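Local coordinates for protein Cry23AA1 (Bacillus thuringiensis, PDB 4RHZ) that probably acts as a pore-forming insecticidal toxin of the aerolysin family, working with its partner Cry37Aa1, and binds a zinc ion, at residues 81-86 with 114-119; 158-163 with 216-221. One frame throughout, in Å; residues are numbered along the deposited sequence.

Contact 1. Residues 81-86 with 114-119; sequences ETSAVT and VSAEYN
Tyr118 lies along residues 83-85 of the facing strand, meeting Val85, Ala84 and Ser83 in turn from CB to OH. With CG anti to its own carbonyl carbon (chi1 -65°), the ring leans over to strand 81-85. Tyr118 CB is 4.1 Å from Val85 CG2. Val85 CG2 also lies 3.9 Å from Tyr118 CD1, at the ring edge and near the ring plane. One atom further, Tyr118 CE1 comes 3.4 Å from Ala84 O, again at the edge. CZ passes Ser83 CB obliquely, and Tyr118 OH ends 3.5 Å from Ser83 CB. The hydroxyl is hydrogen-bonded to the carbonyl oxygen of Phe218, on strand 211-235, which anchors the far end of the ring.

The two strands run nearly parallel, 19° apart, with axes 6.6 Å from each other and no direct hydrogen bond between them: they belong to different sheets, packed one over the other. In the middle Ser83 OG sits 3.3 Å from Ala116 CB. Water 2 bonds both Ser83 OG and Glu117 O, the latter at 2.6 Å, joining the layers where the side chains are small. Towards the other end Val114 CG2 and the Glu81 carboxylate approach from opposite directions, with Glu81 OE1 3.6 Å from the methyl Val114 CG2 and OE2 nearly as close. Water 1 accepts from Ser115 N and makes a weak bond to Glu81 OE1. This glutamate lies beside the zinc site of His79, Glu130 and His132. Strands 96-105 and 111-119 form a hairpin laid on the main sheet, probably corresponding to the insertion hairpin of aerolysin-family toxins. Carbon meeting carbon or oxygen, two waters and the Tyr118 hydroxyl join the layers here; parting them would cost the water bridges and the Tyr118-Phe218 bond.

Contact 2. Residues 158-163 with 216-221; sequences TYNVPV and SGFIEG
Tyr159 lays its ring over Gly221, whose CA sits 3.8 Å from the ring centroid, a CH-pi contact over the face. The ring gets there because CG stands between its backbone N and carbonyl carbon (chi1 55°), turning the aromatic group across to the neighbouring strand, as in the aromatic rescue of glycine in sheets. On this same face Ile219 CG2 fits between Val161 and Val163, 4.0 Å from Val161 CB and 3.9 Å from Val163 CG1. Phe101, Phe103 and Tyr118 of the overlying hairpin cover these residues.

Beneath the side chains, three antiparallel hydrogen-bonded pairs supply six backbone bonds; Val161 N to Ile219 O, at 2.9 Å, is nearly straight (171°).

The face of Asn160, Pro162, Phe218 and Glu220 is looser. Asn160 and Glu220 lie side by side, their amide and carboxylate planes 37° apart, but Asn160 ND2 and Glu220 OE1 are 3.7 Å from each other, longer than a usual hydrogen bond. The Phe218 ring leads away towards Thr82 and Ala84. The chemistry is thus two-sided: apolar carbon seals the buried face, the other mixes the polar ends of Asn160 and Glu220 with Pro162 and the Phe218 ring, and the backbone ladder carries the join.

Both segments of contact 1 precede those of contact 2 in the sequence, and the contact centres lie 8 Å apart, both near the middle of the elongated molecule. Strand 67-90, which carries residues 81-86, is a neighbour of strand 211-235 in the large mixed sheet, and strand 211-235 in turn pairs with strand 146-179. Thr86 N and Ser216 O, 2.7 Å apart, probably hydrogen-bond between strands 67-90 and 211-235. Contact 2 therefore ties strands of the main sheet together, whereas contact 1 lays strand 111-119 of the smaller sheet, and with it the hairpin, upon that sheet. The result is a two-layered region, all within the ETX/MTX2 family region, with the zinc site close by.

Contact 1. Residues 81-86 with 114-119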
loop_
_atom_site.group_PDB
_atom_site.type_symbol
_atom_site.label_atom_id
_atom_site.label_comp_id
_atom_site.label_asym_id
_atom_site.label_seq_id
_atom_site.Cartn_x
_atom_site.Cartn_y
_atom_site.Cartn_z
ATOM N N GLU A 81 -7.552 -4.235 -7.609
ATOM C CA GLU A 81 -7.469 -2.788 -7.946
ATOM C C GLU A 81 -8.868 -2.203 -8.151
ATOM O O GLU A 81 -9.787 -2.837 -8.740
ATOM C CB GLU A 81 -6.663 -2.540 -9.204
ATOM C CG GLU A 81 -5.341 -3.203 -9.152
ATOM C CD GLU A 81 -4.518 -3.099 -10.422
ATOM O OE1 GLU A 81 -5.021 -2.747 -11.522
ATOM O OE2 GLU A 81 -3.310 -3.404 -10.311
ATOM N N THR A 82 -9.017 -0.974 -7.674
ATOM C CA THR A 82 -10.266 -0.301 -7.614
ATOM C C THR A 82 -10.020 1.180 -7.930
ATOM O O THR A 82 -9.036 1.813 -7.440
ATOM C CB THR A 82 -10.872 -0.493 -6.297
ATOM O OG1 THR A 82 -11.135 -1.869 -6.172
ATOM C CG2 THR A 82 -12.249 0.265 -6.126
ATOM N N SER A 83 -10.879 1.692 -8.815
ATOM C CA SER A 83 -10.982 3.110 -9.054
ATOM C C SER A 83 -12.451 3.592 -9.238
ATOM O O SER A 83 -13.371 2.768 -9.425
ATOM C CB SER A 83 -10.092 3.504 -10.200
ATOM O OG SER A 83 -10.632 3.011 -11.396
ATOM N N ALA A 84 -12.658 4.902 -9.020
ATOM C CA ALA A 84 -13.972 5.579 -9.235
ATOM C C ALA A 84 -13.753 7.109 -9.270
ATOM O O ALA A 84 -12.706 7.608 -8.823
ATOM C CB ALA A 84 -14.956 5.227 -8.157
ATOM N N VAL A 85 -14.703 7.829 -9.867
ATOM C CA VAL A 85 -14.811 9.261 -9.767
ATOM C C VAL A 85 -15.805 9.412 -8.623
ATOM O O VAL A 85 -16.789 8.702 -8.555
ATOM C CB VAL A 85 -15.425 9.823 -11.073
ATOM C CG1 VAL A 85 -15.932 11.328 -10.918
ATOM C CG2 VAL A 85 -14.470 9.642 -12.263
ATOM N N THR A 86 -15.531 10.293 -7.683
ATOM C CA THR A 86 -16.492 10.547 -6.580
ATOM C C THR A 86 -17.125 11.938 -6.757
ATOM O O THR A 86 -18.226 12.221 -6.234
ATOM C CB THR A 86 -15.771 10.492 -5.204
ATOM O OG1 THR A 86 -14.568 11.266 -5.316
ATOM C CG2 THR A 86 -15.338 9.055 -4.897
ATOM N N VAL A 114 0.334 1.427 -12.285
ATOM C CA VAL A 114 -1.068 1.054 -12.361
ATOM C C VAL A 114 -1.885 2.094 -13.174
ATOM O O VAL A 114 -1.574 3.295 -13.204
ATOM C CB VAL A 114 -1.641 0.822 -10.940
ATOM C CG1 VAL A 114 -1.718 2.111 -10.156
ATOM C CG2 VAL A 114 -3.026 0.192 -11.009
ATOM N N SER A 115 -2.927 1.620 -13.824
ATOM C CA SER A 115 -3.672 2.433 -14.761
ATOM C C SER A 115 -5.147 2.283 -14.424
ATOM O O SER A 115 -5.607 1.208 -13.995
ATOM C CB SER A 115 -3.472 1.911 -16.197
ATOM O OG SER A 115 -2.256 2.390 -16.776
ATOM N N ALA A 116 -5.907 3.347 -14.647
ATOM C CA ALA A 116 -7.348 3.197 -14.552
ATOM C C ALA A 116 -8.056 4.153 -15.524
ATOM O O ALA A 116 -7.486 5.173 -15.949
ATOM C CB ALA A 116 -7.823 3.379 -13.110
ATOM N N GLU A 117 -9.262 3.742 -15.905
ATOM C CA GLU A 117 -10.151 4.546 -16.687
ATOM C C GLU A 117 -11.134 5.376 -15.831
ATOM O O GLU A 117 -11.979 4.842 -15.120
ATOM C CB GLU A 117 -10.931 3.737 -17.744
ATOM C CG GLU A 117 -11.248 4.765 -18.890
ATOM C CD GLU A 117 -11.595 4.167 -20.184
ATOM O OE1 GLU A 117 -12.028 4.945 -21.059
ATOM O OE2 GLU A 117 -11.450 2.940 -20.339
ATOM N N TYR A 118 -10.973 6.679 -15.900
ATOM C CA TYR A 118 -11.930 7.596 -15.295
ATOM C C TYR A 118 -12.985 8.160 -16.272
ATOM O O TYR A 118 -12.654 8.945 -17.165
ATOM C CB TYR A 118 -11.202 8.696 -14.588
ATOM C CG TYR A 118 -10.417 8.130 -13.434
ATOM C CD1 TYR A 118 -11.005 7.941 -12.198
ATOM C CD2 TYR A 118 -9.080 7.723 -13.607
ATOM C CE1 TYR A 118 -10.278 7.424 -11.141
ATOM C CE2 TYR A 118 -8.355 7.172 -12.556
ATOM C CZ TYR A 118 -8.938 7.031 -11.347
ATOM O OH TYR A 118 -8.180 6.487 -10.322
ATOM N N ASN A 119 -14.220 7.710 -16.083
ATOM C CA ASN A 119 -15.367 8.291 -16.754
ATOM C C ASN A 119 -16.002 9.399 -15.872
ATOM O O ASN A 119 -16.573 9.113 -14.814
ATOM C CB ASN A 119 -16.379 7.212 -17.095
ATOM C CG ASN A 119 -17.724 7.820 -17.734
ATOM O OD1 ASN A 119 -17.988 9.065 -17.731
ATOM N ND2 ASN A 119 -18.577 6.920 -18.210
HETATM O O HOH W 1 -3.276 -1.391 -14.232
HETATM O O HOH W 2 -12.858 4.386 -12.683
#

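Contact 2. Residues 158-163 with 216-221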
loop_
_atom_site.group_PDB
_atom_site.type_symbol
_atom_site.label_atom_id
_atom_site.label_comp_id
_atom_site.label_asym_id
_atom_site.label_seq_id
_atom_site.Cartn_x
_atom_site.Cartn_y
_atom_site.Cartn_z
ATOM N N THR A 158 0.229 -1.863 -0.258
ATOM C CA THR A 158 -1.152 -1.388 -0.389
ATOM C C THR A 158 -1.157 0.106 -0.546
ATOM O O THR A 158 -0.302 0.826 0.009
ATOM C CB THR A 158 -1.991 -1.609 0.828
ATOM O OG1 THR A 158 -1.368 -0.921 1.920
ATOM C CG2 THR A 158 -2.157 -3.090 1.117
ATOM N N TYR A 159 -2.119 0.599 -1.320
ATOM C CA TYR A 159 -2.179 2.081 -1.555
ATOM C C TYR A 159 -3.625 2.557 -1.678
ATOM O O TYR A 159 -4.487 1.819 -2.173
ATOM C CB TYR A 159 -1.351 2.512 -2.759
ATOM C CG TYR A 159 -1.750 1.779 -3.986
ATOM C CD1 TYR A 159 -2.682 2.334 -4.916
ATOM C CD2 TYR A 159 -1.254 0.491 -4.226
ATOM C CE1 TYR A 159 -3.095 1.612 -6.032
ATOM C CE2 TYR A 159 -1.671 -0.255 -5.325
ATOM C CZ TYR A 159 -2.588 0.320 -6.228
ATOM O OH TYR A 159 -2.952 -0.459 -7.282
ATOM N N ASN A 160 -3.886 3.764 -1.202
ATOM C CA ASN A 160 -5.188 4.405 -1.410
ATOM C C ASN A 160 -4.921 5.866 -1.734
ATOM O O ASN A 160 -4.607 6.648 -0.836
ATOM C CB ASN A 160 -6.067 4.275 -0.186
ATOM C CG ASN A 160 -7.554 4.715 -0.465
ATOM O OD1 ASN A 160 -7.879 5.351 -1.499
ATOM N ND2 ASN A 160 -8.449 4.367 0.469
ATOM N N VAL A 161 -4.994 6.239 -3.011
ATOM C CA VAL A 161 -4.553 7.597 -3.389
ATOM C C VAL A 161 -5.709 8.450 -3.940
ATOM O O VAL A 161 -6.327 8.063 -4.910
ATOM C CB VAL A 161 -3.449 7.556 -4.403
ATOM C CG1 VAL A 161 -2.895 8.948 -4.664
ATOM C CG2 VAL A 161 -2.287 6.588 -3.978
ATOM N N PRO A 162 -6.010 9.604 -3.302
ATOM C CA PRO A 162 -6.991 10.511 -3.903
ATOM C C PRO A 162 -6.459 11.058 -5.207
ATOM O O PRO A 162 -5.255 11.345 -5.330
ATOM C CB PRO A 162 -7.135 11.639 -2.867
ATOM C CG PRO A 162 -6.671 11.048 -1.532
ATOM C CD PRO A 162 -5.623 10.028 -1.934
ATOM N N VAL A 163 -7.322 11.142 -6.218
ATOM C CA VAL A 163 -6.899 11.834 -7.439
ATOM C C VAL A 163 -7.831 13.040 -7.698
ATOM O O VAL A 163 -9.017 13.072 -7.248
ATOM C CB VAL A 163 -6.823 10.896 -8.672
ATOM C CG1 VAL A 163 -5.987 9.645 -8.370
ATOM C CG2 VAL A 163 -8.224 10.465 -9.136
ATOM N N SER A 216 -13.123 14.972 -8.222
ATOM C CA SER A 216 -12.219 14.055 -7.570
ATOM C C SER A 216 -12.569 12.570 -7.706
ATOM O O SER A 216 -13.688 12.172 -8.146
ATOM C CB SER A 216 -12.088 14.469 -6.097
ATOM O OG SER A 216 -13.273 14.082 -5.461
ATOM N N GLY A 217 -11.608 11.747 -7.302
ATOM C CA GLY A 217 -11.822 10.286 -7.225
ATOM C C GLY A 217 -10.688 9.584 -6.518
ATOM O O GLY A 217 -9.961 10.190 -5.712
ATOM N N PHE A 218 -10.496 8.308 -6.822
ATOM C CA PHE A 218 -9.373 7.594 -6.189
ATOM C C PHE A 218 -8.795 6.464 -7.060
ATOM O O PHE A 218 -9.432 6.047 -8.017
ATOM C CB PHE A 218 -9.788 7.104 -4.804
ATOM C CG PHE A 218 -10.876 6.081 -4.844
ATOM C CD1 PHE A 218 -10.559 4.725 -4.937
ATOM C CD2 PHE A 218 -12.232 6.467 -4.775
ATOM C CE1 PHE A 218 -11.575 3.757 -4.975
ATOM C CE2 PHE A 218 -13.267 5.524 -4.804
ATOM C CZ PHE A 218 -12.949 4.155 -4.928
ATOM N N ILE A 219 -7.598 5.974 -6.711
ATOM C CA ILE A 219 -7.074 4.698 -7.259
ATOM C C ILE A 219 -6.553 3.949 -6.015
ATOM O O ILE A 219 -5.808 4.519 -5.213
ATOM C CB ILE A 219 -6.000 5.019 -8.321
ATOM C CG1 ILE A 219 -5.347 3.778 -8.913
ATOM C CG2 ILE A 219 -4.864 5.926 -7.761
ATOM C CD1 ILE A 219 -6.292 2.908 -9.557
ATOM N N GLU A 220 -7.032 2.740 -5.766
ATOM C CA GLU A 220 -6.606 2.002 -4.648
ATOM C C GLU A 220 -6.317 0.542 -5.045
ATOM O O GLU A 220 -6.809 0.054 -6.089
ATOM C CB GLU A 220 -7.596 2.082 -3.490
ATOM C CG GLU A 220 -8.744 1.189 -3.672
ATOM C CD GLU A 220 -9.665 1.112 -2.444
ATOM O OE1 GLU A 220 -9.183 1.233 -1.281
ATOM O OE2 GLU A 220 -10.880 0.888 -2.637
ATOM N N GLY A 221 -5.533 -0.167 -4.217
ATOM C CA GLY A 221 -4.977 -1.521 -4.604
ATOM C C GLY A 221 -4.131 -2.175 -3.484
ATOM O O GLY A 221 -3.743 -1.505 -2.513
#